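Local coordinates for protein thymidylate synthase ThyX (Streptomyces cacaoi subsp. asoensis, PDB 4P5A) that methylates UMP and dUMP as a flavin-dependent ThyX homologue, probably with methylenetetrahydrofolate as methyl donor and NADPH as reductant, and works as a homotetramer, at residues B[65-79]-B[170-184]. Numbering follows the deposited sequence. Where two conformers were deposited one is given.
Sequences FEHNSMTFLVRAPIF and PVSTYSVLYATCNAR. With FAD (flavin-adenine dinucleotide), chain L.
Glu66 OE2 is gripped by two cationic groups: Arg184 NH2, 2.8 Å away in a salt bridge, and Arg88 of a neighbouring subunit. Arg184 NH2 meets OE2 nearly along the C-O axis, and OE2 lies in the guanidinium plane. The carboxylate and guanidinium planes are turned 33° apart. With CG anti to the backbone N (chi1 -164°) and the chain extended as far as NE, Arg184 carries its guanidinium past Glu66 to the FAD diphosphate. There Arg184 NH1 bonds FAD O2P at 2.8 Å and Arg184 NH2 bonds FAD O1P, while FAD O3B sits over one guanidinium face. Arg184 NH1 also forms a salt bridge with the C-terminal carboxylate of Pro239. A methionine in place of Arg184 would probably leave the diphosphate and the Pro239 carboxylate without this counter-charge and Glu66 without one of its two cationic partners. The other carboxylate oxygen, Glu66 OE1, is held by Ser91 of a second neighbouring subunit.

Asn182 bonds the adenine. Asn182 ND2 gives a nearly straight bond to FAD N1A, 2.9 Å and 178°. As N-cap residue it turns OD1 to Ala185 N at the start of helix 183-193.

Beyond the pocket the two segments form an antiparallel strand pair. Paired backbone bonds join Met70 to Cys181, Phe72 to Ala179, Val74 to Leu177 and Ala76 to Ser175. Thr71 OG1 and Thr180 OG1 share a 2.7 Å hydrogen bond, and Thr180 OG1 also bonds His67 of the second subunit. On that face Leu73 CD1 presses on Val176 CG2 at 3.5 Å, a tight contact. On the other face Cys181 SG lies at the edge of the Phe72 ring, 4.0 Å from Phe72 CE2.

Strand 69-77 runs between strands 13-20 and 174-181 in an antiparallel sheet. Met70 and Val74 pack on helix 207-223, while Tyr178 faces the second subunit.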
ATOM      1  N   PHE B  65      -5.314   9.198 -12.084  1.00  7.37           N
ATOM      2  CA  PHE B  65      -4.040   8.990 -12.714  1.00  7.66           C
ATOM      3  C   PHE B  65      -3.410   7.620 -12.443  1.00  7.04           C
ATOM      4  O   PHE B  65      -2.295   7.301 -12.888  1.00  9.78           O
ATOM      5  CB  PHE B  65      -3.084  10.074 -12.206  1.00  5.33           C
ATOM      6  CG  PHE B  65      -3.530  11.502 -12.632  1.00  7.32           C
ATOM      7  CD1 PHE B  65      -3.201  11.997 -13.915  1.00 10.43           C
ATOM      8  CD2 PHE B  65      -4.251  12.303 -11.778  1.00  8.79           C
ATOM      9  CE1 PHE B  65      -3.610  13.249 -14.317  1.00  8.33           C
ATOM     10  CE2 PHE B  65      -4.730  13.601 -12.241  1.00 12.60           C
ATOM     11  CZ  PHE B  65      -4.319  14.066 -13.498  1.00  9.21           C
ATOM     12  N   GLU B  66      -4.092   6.759 -11.706  1.00  8.47           N
ATOM     13  CA  GLU B  66      -3.534   5.406 -11.414  1.00  7.02           C
ATOM     14  C   GLU B  66      -3.941   4.372 -12.445  1.00  8.95           C
ATOM     15  O   GLU B  66      -3.426   3.215 -12.344  1.00  7.77           O
ATOM     16  CB  GLU B  66      -4.054   4.907 -10.031  1.00  7.60           C
ATOM     17  CG  GLU B  66      -3.550   5.789  -8.908  1.00  6.91           C
ATOM     18  CD  GLU B  66      -4.115   5.344  -7.508  1.00 11.70           C
ATOM     19  OE1 GLU B  66      -4.708   4.235  -7.414  1.00 10.76           O
ATOM     20  OE2 GLU B  66      -3.943   6.113  -6.562  1.00 11.50           O
ATOM     21  N   HIS B  67      -4.855   4.718 -13.358  1.00  9.64           N
ATOM     22  CA  HIS B  67      -5.410   3.655 -14.226  1.00 11.19           C
ATOM     23  C   HIS B  67      -4.541   3.510 -15.471  1.00 11.59           C
ATOM     24  O   HIS B  67      -4.978   3.733 -16.603  1.00 12.82           O
ATOM     25  CB  HIS B  67      -6.898   3.949 -14.554  1.00  8.73           C
ATOM     26  CG  HIS B  67      -7.703   3.921 -13.299  1.00  7.51           C
ATOM     27  ND1 HIS B  67      -8.379   2.795 -12.864  1.00 11.45           N
ATOM     28  CD2 HIS B  67      -7.896   4.854 -12.351  1.00 11.42           C
ATOM     29  CE1 HIS B  67      -8.945   3.019 -11.693  1.00 10.44           C
ATOM     30  NE2 HIS B  67      -8.689   4.260 -11.356  1.00 10.45           N
ATOM     31  N   ASN B  68      -3.264   3.137 -15.270  1.00  9.82           N
ATOM     32  CA  ASN B  68      -2.319   2.974 -16.350  1.00  8.91           C
ATOM     33  C   ASN B  68      -1.120   2.265 -15.848  1.00 10.13           C
ATOM     34  O   ASN B  68      -1.044   2.062 -14.620  1.00  9.87           O
ATOM     35  CB  ASN B  68      -1.901   4.347 -16.956  1.00  8.85           C
ATOM     36  CG  ASN B  68      -1.533   5.378 -15.882  1.00 10.01           C
ATOM     37  OD1 ASN B  68      -2.262   6.415 -15.601  1.00 14.38           O
ATOM     38  ND2 ASN B  68      -0.490   5.132 -15.298  1.00  7.57           N
ATOM     39  N   SER B  69      -0.140   2.005 -16.687  1.00 10.41           N
ATOM     40  CA  SER B  69       1.067   1.338 -16.188  0.50 10.22           C
ATOM     41  C   SER B  69       2.261   1.682 -17.071  1.00 11.17           C
ATOM     42  O   SER B  69       2.090   1.864 -18.319  1.00 10.23           O
ATOM     43  CB  SER B  69       0.818  -0.148 -16.203  0.50 12.98           C
ATOM     44  OG  SER B  69       1.937  -0.848 -15.740  0.50 12.99           O
ATOM     45  N   MET B  70       3.419   1.736 -16.462  1.00  8.99           N
ATOM     46  CA  MET B  70       4.651   1.895 -17.238  1.00  7.68           C
ATOM     47  C   MET B  70       5.686   0.966 -16.656  1.00 10.86           C
ATOM     48  O   MET B  70       5.803   0.925 -15.411  1.00 10.36           O
ATOM     49  CB  MET B  70       5.172   3.333 -17.079  1.00 10.61           C
ATOM     50  CG  MET B  70       4.346   4.328 -17.999  1.00 10.80           C
ATOM     51  SD  MET B  70       4.718   6.051 -17.433  1.00 13.82           S
ATOM     52  CE  MET B  70       3.678   6.246 -15.875  1.00 11.28           C
ATOM     53  N   THR B  71       6.465   0.301 -17.485  1.00  8.39           N
ATOM     54  CA  THR B  71       7.511  -0.600 -16.860  1.00  7.82           C
ATOM     55  C   THR B  71       8.851  -0.159 -17.393  1.00  9.73           C
ATOM     56  O   THR B  71       9.031  -0.054 -18.613  1.00 10.57           O
ATOM     57  CB  THR B  71       7.292  -2.035 -17.296  1.00  9.30           C
ATOM     58  OG1 THR B  71       6.011  -2.548 -16.745  1.00 11.92           O
ATOM     59  CG2 THR B  71       8.452  -2.997 -16.886  1.00 12.73           C
ATOM     60  N   PHE B  72       9.788   0.071 -16.503  1.00  7.79           N
ATOM     61  CA  PHE B  72      11.137   0.522 -16.876  1.00  8.87           C
ATOM     62  C   PHE B  72      12.160  -0.557 -16.585  1.00 10.16           C
ATOM     63  O   PHE B  72      12.102  -1.203 -15.524  1.00 12.49           O
ATOM     64  CB  PHE B  72      11.534   1.749 -16.051  1.00  9.07           C
ATOM     65  CG  PHE B  72      10.685   2.953 -16.347  1.00  9.25           C
ATOM     66  CD1 PHE B  72      10.925   3.683 -17.539  1.00  8.27           C
ATOM     67  CD2 PHE B  72       9.655   3.310 -15.498  1.00 10.39           C
ATOM     68  CE1 PHE B  72      10.163   4.839 -17.834  1.00 13.61           C
ATOM     69  CE2 PHE B  72       8.871   4.451 -15.789  1.00 13.64           C
ATOM     70  CZ  PHE B  72       9.126   5.181 -16.960  1.00 11.74           C
ATOM     71  N   LEU B  73      13.170  -0.632 -17.424  1.00  9.62           N
ATOM     72  CA  LEU B  73      14.380  -1.405 -17.123  1.00  8.39           C
ATOM     73  C   LEU B  73      15.418  -0.403 -16.680  1.00 10.25           C
ATOM     74  O   LEU B  73      15.786   0.550 -17.435  1.00 12.62           O
ATOM     75  CB  LEU B  73      14.924  -2.101 -18.430  1.00 10.44           C
ATOM     76  CG  LEU B  73      16.255  -2.938 -18.324  1.00 13.82           C
ATOM     77  CD1 LEU B  73      16.138  -4.075 -17.310  1.00 16.97           C
ATOM     78  CD2 LEU B  73      16.449  -3.595 -19.756  1.00 21.37           C
ATOM     79  N   VAL B  74      15.950  -0.602 -15.470  1.00  8.88           N
ATOM     80  CA  VAL B  74      16.854   0.363 -14.885  1.00  8.35           C
ATOM     81  C   VAL B  74      18.180  -0.356 -14.573  1.00 10.61           C
ATOM     82  O   VAL B  74      18.195  -1.415 -14.000  1.00 10.65           O
ATOM     83  CB  VAL B  74      16.270   0.878 -13.515  1.00 10.03           C
ATOM     84  CG1 VAL B  74      17.263   1.896 -12.851  1.00 11.42           C
ATOM     85  CG2 VAL B  74      14.887   1.576 -13.771  1.00  9.68           C
ATOM     86  N   ARG B  75      19.305   0.226 -14.988  1.00  8.87           N
ATOM     87  CA  ARG B  75      20.595  -0.229 -14.551  1.00 10.50           C
ATOM     88  C   ARG B  75      21.339   0.844 -13.744  1.00 10.85           C
ATOM     89  O   ARG B  75      21.543   1.981 -14.232  1.00 12.43           O
ATOM     90  CB  ARG B  75      21.439  -0.599 -15.792  1.00 14.62           C
ATOM     91  CG  ARG B  75      22.816  -1.271 -15.432  1.00 20.90           C
ATOM     92  CD  ARG B  75      23.593  -1.797 -16.747  1.00 32.98           C
ATOM     93  NE  ARG B  75      22.635  -2.107 -17.816  1.00 41.75           N
ATOM     94  CZ  ARG B  75      22.083  -3.303 -18.043  1.00 44.40           C
ATOM     95  NH1 ARG B  75      22.415  -4.376 -17.311  1.00 45.84           N
ATOM     96  NH2 ARG B  75      21.203  -3.437 -19.018  1.00 47.30           N
ATOM     97  N   ALA B  76      21.708   0.528 -12.497  1.00 10.10           N
ATOM     98  CA  ALA B  76      22.216   1.583 -11.597  1.00 10.08           C
ATOM     99  C   ALA B  76      22.964   0.849 -10.515  1.00  9.09           C
ATOM    100  O   ALA B  76      22.683  -0.347 -10.250  1.00 10.43           O
ATOM    101  CB  ALA B  76      21.007   2.435 -10.985  1.00 10.85           C
ATOM    102  N   PRO B  77      23.871   1.575  -9.774  1.00  9.79           N
ATOM    103  CA  PRO B  77      24.576   1.002  -8.652  1.00 10.03           C
ATOM    104  C   PRO B  77      23.613   0.714  -7.493  1.00  9.86           C
ATOM    105  O   PRO B  77      22.556   1.379  -7.369  1.00 10.08           O
ATOM    106  CB  PRO B  77      25.606   2.087  -8.280  1.00  9.90           C
ATOM    107  CG  PRO B  77      24.985   3.395  -8.762  1.00  9.10           C
ATOM    108  CD  PRO B  77      24.218   2.996 -10.043  1.00  9.27           C
ATOM    109  N   ILE B  78      23.926  -0.289  -6.723  1.00  8.43           N
ATOM    110  CA  ILE B  78      23.063  -0.642  -5.578  1.00  7.07           C
ATOM    111  C   ILE B  78      22.678   0.563  -4.681  1.00  9.80           C
ATOM    112  O   ILE B  78      21.513   0.670  -4.279  1.00 10.13           O
ATOM    113  CB  ILE B  78      23.803  -1.716  -4.736  1.00  7.49           C
ATOM    114  CG1 ILE B  78      23.733  -3.017  -5.515  1.00 11.53           C
ATOM    115  CG2 ILE B  78      23.131  -1.888  -3.321  1.00 11.84           C
ATOM    116  CD1 ILE B  78      24.542  -4.123  -4.879  1.00 19.16           C
ATOM    117  N   PHE B  79      23.608   1.483  -4.384  1.00  9.46           N
ATOM    118  CA  PHE B  79      23.150   2.550  -3.535  1.00 11.00           C
ATOM    119  C   PHE B  79      22.002   3.372  -4.102  1.00 10.03           C
ATOM    120  O   PHE B  79      21.253   3.973  -3.336  1.00 12.86           O
ATOM    121  CB  PHE B  79      24.269   3.477  -3.037  1.00 10.80           C
ATOM    122  CG  PHE B  79      24.849   4.355  -4.106  1.00  9.65           C
ATOM    123  CD1 PHE B  79      25.848   3.880  -4.985  1.00 12.95           C
ATOM    124  CD2 PHE B  79      24.336   5.652  -4.278  1.00 14.18           C
ATOM    125  CE1 PHE B  79      26.342   4.749  -6.027  1.00 15.37           C
ATOM    126  CE2 PHE B  79      24.796   6.478  -5.309  1.00 15.36           C
ATOM    127  CZ  PHE B  79      25.753   6.007  -6.207  1.00 11.54           C
ATOM    128  N   PRO B 170      31.028  -3.727  -3.241  1.00 13.09           N
ATOM    129  CA  PRO B 170      30.695  -2.433  -2.754  1.00 11.89           C
ATOM    130  C   PRO B 170      29.283  -2.042  -3.194  1.00 12.38           C
ATOM    131  O   PRO B 170      28.694  -2.639  -4.145  1.00 13.57           O
ATOM    132  CB  PRO B 170      31.693  -1.529  -3.488  1.00 11.55           C
ATOM    133  CG  PRO B 170      31.997  -2.218  -4.761  1.00 10.64           C
ATOM    134  CD  PRO B 170      31.991  -3.677  -4.347  1.00 11.63           C
ATOM    135  N   VAL B 171      28.759  -1.014  -2.563  1.00 12.60           N
ATOM    136  CA  VAL B 171      27.411  -0.528  -2.906  1.00 12.98           C
ATOM    137  C   VAL B 171      27.374   0.173  -4.251  1.00 12.88           C
ATOM    138  O   VAL B 171      26.271   0.531  -4.775  1.00 11.63           O
ATOM    139  CB  VAL B 171      26.839   0.376  -1.807  1.00 12.66           C
ATOM    140  CG1 VAL B 171      26.614  -0.385  -0.442  1.00 12.15           C
ATOM    141  CG2 VAL B 171      27.717   1.608  -1.629  1.00 14.67           C
ATOM    142  N   SER B 172      28.542   0.361  -4.884  1.00 13.20           N
ATOM    143  CA  SER B 172      28.626   0.891  -6.218  1.00 12.14           C
ATOM    144  C   SER B 172      28.466  -0.133  -7.326  1.00 12.50           C
ATOM    145  O   SER B 172      28.473   0.211  -8.506  1.00 12.29           O
ATOM    146  CB  SER B 172      30.002   1.571  -6.379  1.00 14.56           C
ATOM    147  OG  SER B 172      30.987   0.507  -6.234  1.00 16.83           O
ATOM    148  N   THR B 173      28.382  -1.415  -6.947  1.00 13.53           N
ATOM    149  CA  THR B 173      28.216  -2.493  -7.899  1.00 10.99           C
ATOM    150  C   THR B 173      26.892  -2.268  -8.703  1.00 13.80           C
ATOM    151  O   THR B 173      25.894  -1.960  -8.093  1.00 11.88           O
ATOM    152  CB  THR B 173      28.039  -3.844  -7.120  1.00 14.60           C
ATOM    153  OG1 THR B 173      29.244  -4.056  -6.351  1.00 17.39           O
ATOM    154  CG2 THR B 173      27.946  -5.000  -8.134  1.00 17.73           C
ATOM    155  N   TYR B 174      26.920  -2.418 -10.016  1.00 12.41           N
ATOM    156  CA  TYR B 174      25.689  -2.215 -10.820  1.00 10.99           C
ATOM    157  C   TYR B 174      24.722  -3.381 -10.603  1.00 12.43           C
ATOM    158  O   TYR B 174      25.168  -4.574 -10.479  1.00 13.78           O
ATOM    159  CB  TYR B 174      26.042  -2.141 -12.297  1.00 11.47           C
ATOM    160  CG  TYR B 174      26.356  -0.736 -12.721  1.00 10.93           C
ATOM    161  CD1 TYR B 174      25.369   0.137 -13.128  1.00 11.62           C
ATOM    162  CD2 TYR B 174      27.696  -0.270 -12.691  1.00 14.17           C
ATOM    163  CE1 TYR B 174      25.700   1.464 -13.532  1.00 13.51           C
ATOM    164  CE2 TYR B 174      28.034   0.995 -13.129  1.00 15.83           C
ATOM    165  CZ  TYR B 174      27.026   1.848 -13.573  1.00 17.99           C
ATOM    166  OH  TYR B 174      27.296   3.103 -14.035  1.00 13.83           O
ATOM    167  N   SER B 175      23.425  -3.023 -10.546  1.00 11.54           N
ATOM    168  CA  SER B 175      22.385  -3.991 -10.564  1.00 14.39           C
ATOM    169  C   SER B 175      21.379  -3.585 -11.668  1.00 14.43           C
ATOM    170  O   SER B 175      21.535  -2.544 -12.302  1.00 16.35           O
ATOM    171  CB  SER B 175      21.764  -4.022  -9.135  1.00 15.87           C
ATOM    172  OG  SER B 175      20.948  -5.224  -9.024  1.00 20.18           O
ATOM    173  N   VAL B 176      20.423  -4.469 -11.957  1.00 11.51           N
ATOM    174  CA  VAL B 176      19.507  -4.253 -13.024  1.00 11.12           C
ATOM    175  C   VAL B 176      18.161  -4.724 -12.521  1.00  9.87           C
ATOM    176  O   VAL B 176      18.119  -5.750 -11.820  1.00  8.81           O
ATOM    177  CB  VAL B 176      19.921  -4.977 -14.318  1.00 12.12           C
ATOM    178  CG1 VAL B 176      19.984  -6.458 -14.192  1.00 18.46           C
ATOM    179  CG2 VAL B 176      19.041  -4.590 -15.450  1.00 14.81           C
ATOM    180  N   LEU B 177      17.094  -4.009 -12.837  1.00  8.30           N
ATOM    181  CA  LEU B 177      15.765  -4.436 -12.328  1.00  7.56           C
ATOM    182  C   LEU B 177      14.688  -3.871 -13.271  1.00  7.80           C
ATOM    183  O   LEU B 177      14.936  -2.932 -14.049  1.00  9.16           O
ATOM    184  CB  LEU B 177      15.529  -3.848 -10.878  1.00  7.47           C
ATOM    185  CG  LEU B 177      15.457  -2.328 -10.784  1.00 11.72           C
ATOM    186  CD1 LEU B 177      14.588  -1.959  -9.494  1.00 21.66           C
ATOM    187  CD2 LEU B 177      16.775  -1.583 -10.554  1.00 13.54           C
ATOM    188  N   TYR B 178      13.481  -4.473 -13.198  1.00  7.09           N
ATOM    189  CA  TYR B 178      12.285  -3.853 -13.731  1.00  8.90           C
ATOM    190  C   TYR B 178      11.623  -3.082 -12.597  1.00  8.16           C
ATOM    191  O   TYR B 178      11.580  -3.573 -11.426  1.00  9.34           O
ATOM    192  CB  TYR B 178      11.331  -4.972 -14.141  1.00  7.20           C
ATOM    193  CG  TYR B 178      11.495  -5.436 -15.580  1.00  8.20           C
ATOM    194  CD1 TYR B 178      10.385  -5.912 -16.326  1.00 12.87           C
ATOM    195  CD2 TYR B 178      12.742  -5.490 -16.173  1.00 12.39           C
ATOM    196  CE1 TYR B 178      10.583  -6.450 -17.665  1.00 13.35           C
ATOM    197  CE2 TYR B 178      12.950  -6.028 -17.473  1.00 14.90           C
ATOM    198  CZ  TYR B 178      11.812  -6.477 -18.223  1.00 14.15           C
ATOM    199  OH  TYR B 178      12.121  -6.949 -19.518  1.00 17.38           O
ATOM    200  N   ALA B 179      11.083  -1.924 -12.943  1.00  8.91           N
ATOM    201  CA  ALA B 179      10.376  -1.010 -11.974  1.00  8.39           C
ATOM    202  C   ALA B 179       9.117  -0.560 -12.736  1.00  7.44           C
ATOM    203  O   ALA B 179       9.202   0.018 -13.879  1.00  9.16           O
ATOM    204  CB  ALA B 179      11.239   0.224 -11.628  1.00  8.31           C
ATOM    205  N   THR B 180       7.959  -0.919 -12.175  1.00  8.36           N
ATOM    206  CA  THR B 180       6.660  -0.628 -12.801  1.00  8.00           C
ATOM    207  C   THR B 180       5.851   0.349 -11.900  1.00  9.14           C
ATOM    208  O   THR B 180       5.815   0.193 -10.689  1.00  9.62           O
ATOM    209  CB  THR B 180       5.847  -1.989 -13.067  1.00  9.56           C
ATOM    210  OG1 THR B 180       6.566  -2.752 -14.085  1.00  9.69           O
ATOM    211  CG2 THR B 180       4.434  -1.698 -13.590  1.00 13.42           C
ATOM    212  N   CYS B 181       5.219   1.357 -12.522  1.00  7.68           N
ATOM    213  CA  CYS B 181       4.501   2.399 -11.724  1.00  9.13           C
ATOM    214  C   CYS B 181       3.309   2.789 -12.564  1.00 11.34           C
ATOM    215  O   CYS B 181       3.281   2.506 -13.774  1.00 12.92           O
ATOM    216  CB  CYS B 181       5.377   3.715 -11.499  1.00  9.67           C
ATOM    217  SG  CYS B 181       6.028   4.333 -12.988  1.00 17.04           S
ATOM    218  N   ASN B 182       2.302   3.310 -11.898  1.00  8.61           N
ATOM    219  CA  ASN B 182       1.289   4.091 -12.618  1.00  7.04           C
ATOM    220  C   ASN B 182       1.722   5.580 -12.582  1.00  6.36           C
ATOM    221  O   ASN B 182       2.688   5.954 -11.872  1.00  8.02           O
ATOM    222  CB  ASN B 182      -0.118   3.861 -12.078  1.00  7.38           C
ATOM    223  CG  ASN B 182      -0.252   4.257 -10.602  1.00 10.10           C
ATOM    224  OD1 ASN B 182       0.116   5.388 -10.235  1.00  8.68           O
ATOM    225  ND2 ASN B 182      -0.748   3.316  -9.719  1.00  9.00           N
ATOM    226  N   ALA B 183       0.998   6.428 -13.336  1.00  6.59           N
ATOM    227  CA  ALA B 183       1.486   7.805 -13.453  1.00  8.76           C
ATOM    228  C   ALA B 183       1.392   8.571 -12.120  1.00  7.21           C
ATOM    229  O   ALA B 183       2.199   9.481 -11.863  1.00  6.23           O
ATOM    230  CB  ALA B 183       0.591   8.563 -14.491  1.00  7.73           C
ATOM    231  N   ARG B 184       0.430   8.222 -11.234  1.00  5.30           N
ATOM    232  CA  ARG B 184       0.325   8.898  -9.922  1.00  7.86           C
ATOM    233  C   ARG B 184       1.571   8.550  -9.099  1.00  7.46           C
ATOM    234  O   ARG B 184       2.184   9.461  -8.467  1.00  7.36           O
ATOM    235  CB  ARG B 184      -0.982   8.471  -9.239  1.00  6.35           C
ATOM    236  CG  ARG B 184      -1.266   9.508  -8.076  1.00  8.15           C
ATOM    237  CD  ARG B 184      -2.329   8.877  -7.145  1.00  9.50           C
ATOM    238  NE  ARG B 184      -2.781   9.954  -6.239  1.00  9.24           N
ATOM    239  CZ  ARG B 184      -3.782   9.724  -5.349  1.00 11.14           C
ATOM    240  NH1 ARG B 184      -4.225  10.773  -4.567  1.00 15.50           N
ATOM    241  NH2 ARG B 184      -4.339   8.504  -5.255  1.00 10.65           N
TER
HETATM  242  PA  FAD L 302      -4.892   6.683   0.112  1.00  9.35           P
HETATM  243  O1A FAD L 302      -4.754   6.642   1.499  1.00  9.39           O
HETATM  244  O2A FAD L 302      -5.536   5.518  -0.512  1.00  8.06           O
HETATM  245  O5B FAD L 302      -3.385   6.750  -0.453  1.00  9.65           O
HETATM  246  C5B FAD L 302      -2.539   7.633   0.099  1.00  8.16           C
HETATM  247  C4B FAD L 302      -1.449   8.102  -0.961  1.00  8.71           C
HETATM  248  O4B FAD L 302      -0.718   6.854  -1.113  1.00 11.75           O
HETATM  249  C3B FAD L 302      -1.952   8.448  -2.357  1.00  8.53           C
HETATM  250  O3B FAD L 302      -2.184   9.858  -2.270  1.00 10.92           O
HETATM  251  C2B FAD L 302      -0.768   8.137  -3.238  1.00 11.51           C
HETATM  252  O2B FAD L 302       0.307   9.129  -3.088  1.00 13.36           O
HETATM  253  C1B FAD L 302      -0.360   6.817  -2.581  1.00  7.70           C
HETATM  254  N9A FAD L 302      -1.000   5.612  -3.173  1.00  8.57           N
HETATM  255  C8A FAD L 302      -1.691   4.640  -2.501  1.00 12.19           C
HETATM  256  N7A FAD L 302      -1.981   3.644  -3.402  1.00  7.92           N
HETATM  257  C5A FAD L 302      -1.496   3.999  -4.628  1.00  8.23           C
HETATM  258  C6A FAD L 302      -1.540   3.381  -5.866  1.00 11.09           C
HETATM  259  N6A FAD L 302      -2.068   2.168  -6.047  1.00  9.80           N
HETATM  260  N1A FAD L 302      -0.926   4.010  -6.917  1.00  9.20           N
HETATM  261  C2A FAD L 302      -0.313   5.181  -6.734  1.00  9.08           C
HETATM  262  N3A FAD L 302      -0.248   5.803  -5.508  1.00  9.13           N
HETATM  263  C4A FAD L 302      -0.864   5.239  -4.451  1.00  8.80           C
HETATM  264  N1  FAD L 302     -13.459   8.850  -5.561  1.00  7.03           N
HETATM  265  C2  FAD L 302     -14.150   8.359  -6.567  1.00  9.90           C
HETATM  266  O2  FAD L 302     -14.083   7.151  -6.856  1.00  9.75           O
HETATM  267  N3  FAD L 302     -14.938   9.195  -7.375  1.00  9.36           N
HETATM  268  C4  FAD L 302     -14.998  10.547  -7.165  1.00 12.96           C
HETATM  269  O4  FAD L 302     -15.701  11.267  -7.922  1.00 11.93           O
HETATM  270  C4X FAD L 302     -14.262  11.102  -6.082  1.00 10.88           C
HETATM  271  N5  FAD L 302     -14.288  12.446  -5.842  1.00 14.39           N
HETATM  272  C5X FAD L 302     -13.693  12.921  -4.663  1.00 15.38           C
HETATM  273  C6  FAD L 302     -13.856  14.297  -4.259  1.00 14.90           C
HETATM  274  C7  FAD L 302     -13.255  14.692  -3.040  1.00 16.46           C
HETATM  275  C7M FAD L 302     -13.451  16.214  -2.680  1.00 20.06           C
HETATM  276  C8  FAD L 302     -12.537  13.827  -2.195  1.00 13.62           C
HETATM  277  C8M FAD L 302     -11.807  14.191  -0.871  1.00 20.04           C
HETATM  278  C9  FAD L 302     -12.405  12.495  -2.602  1.00 13.54           C
HETATM  279  C9A FAD L 302     -12.945  12.072  -3.814  1.00 10.25           C
HETATM  280  N10 FAD L 302     -12.843  10.690  -4.160  1.00  8.78           N
HETATM  281  C10 FAD L 302     -13.498  10.248  -5.262  1.00  9.23           C
HETATM  282  C1' FAD L 302     -12.016   9.739  -3.375  1.00  9.58           C
HETATM  283  C2' FAD L 302     -10.512   9.948  -3.853  1.00  8.69           C
HETATM  284  O2' FAD L 302     -10.302   9.603  -5.252  1.00 10.66           O
HETATM  285  C3' FAD L 302      -9.598   9.040  -3.036  1.00 11.07           C
HETATM  286  O3' FAD L 302     -10.057   7.694  -3.148  1.00 10.98           O
HETATM  287  C4' FAD L 302      -9.583   9.431  -1.531  1.00 12.09           C
HETATM  288  O4' FAD L 302      -9.486  10.834  -1.426  1.00 12.91           O
HETATM  289  C5' FAD L 302      -8.383   8.829  -0.830  1.00 10.45           C
HETATM  290  O5' FAD L 302      -7.199   9.578  -1.320  1.00  9.73           O
HETATM  291  P   FAD L 302      -5.838   8.784  -1.642  1.00  9.41           P
HETATM  292  O1P FAD L 302      -6.011   7.795  -2.705  1.00  9.94           O
HETATM  293  O2P FAD L 302      -4.903   9.917  -2.019  1.00 12.03           O
HETATM  294  O3P FAD L 302      -5.488   8.123  -0.241  1.00  9.08           O
HETATM  295  O   HOH W   1      -2.831   1.030 -10.940  1.00 22.14           O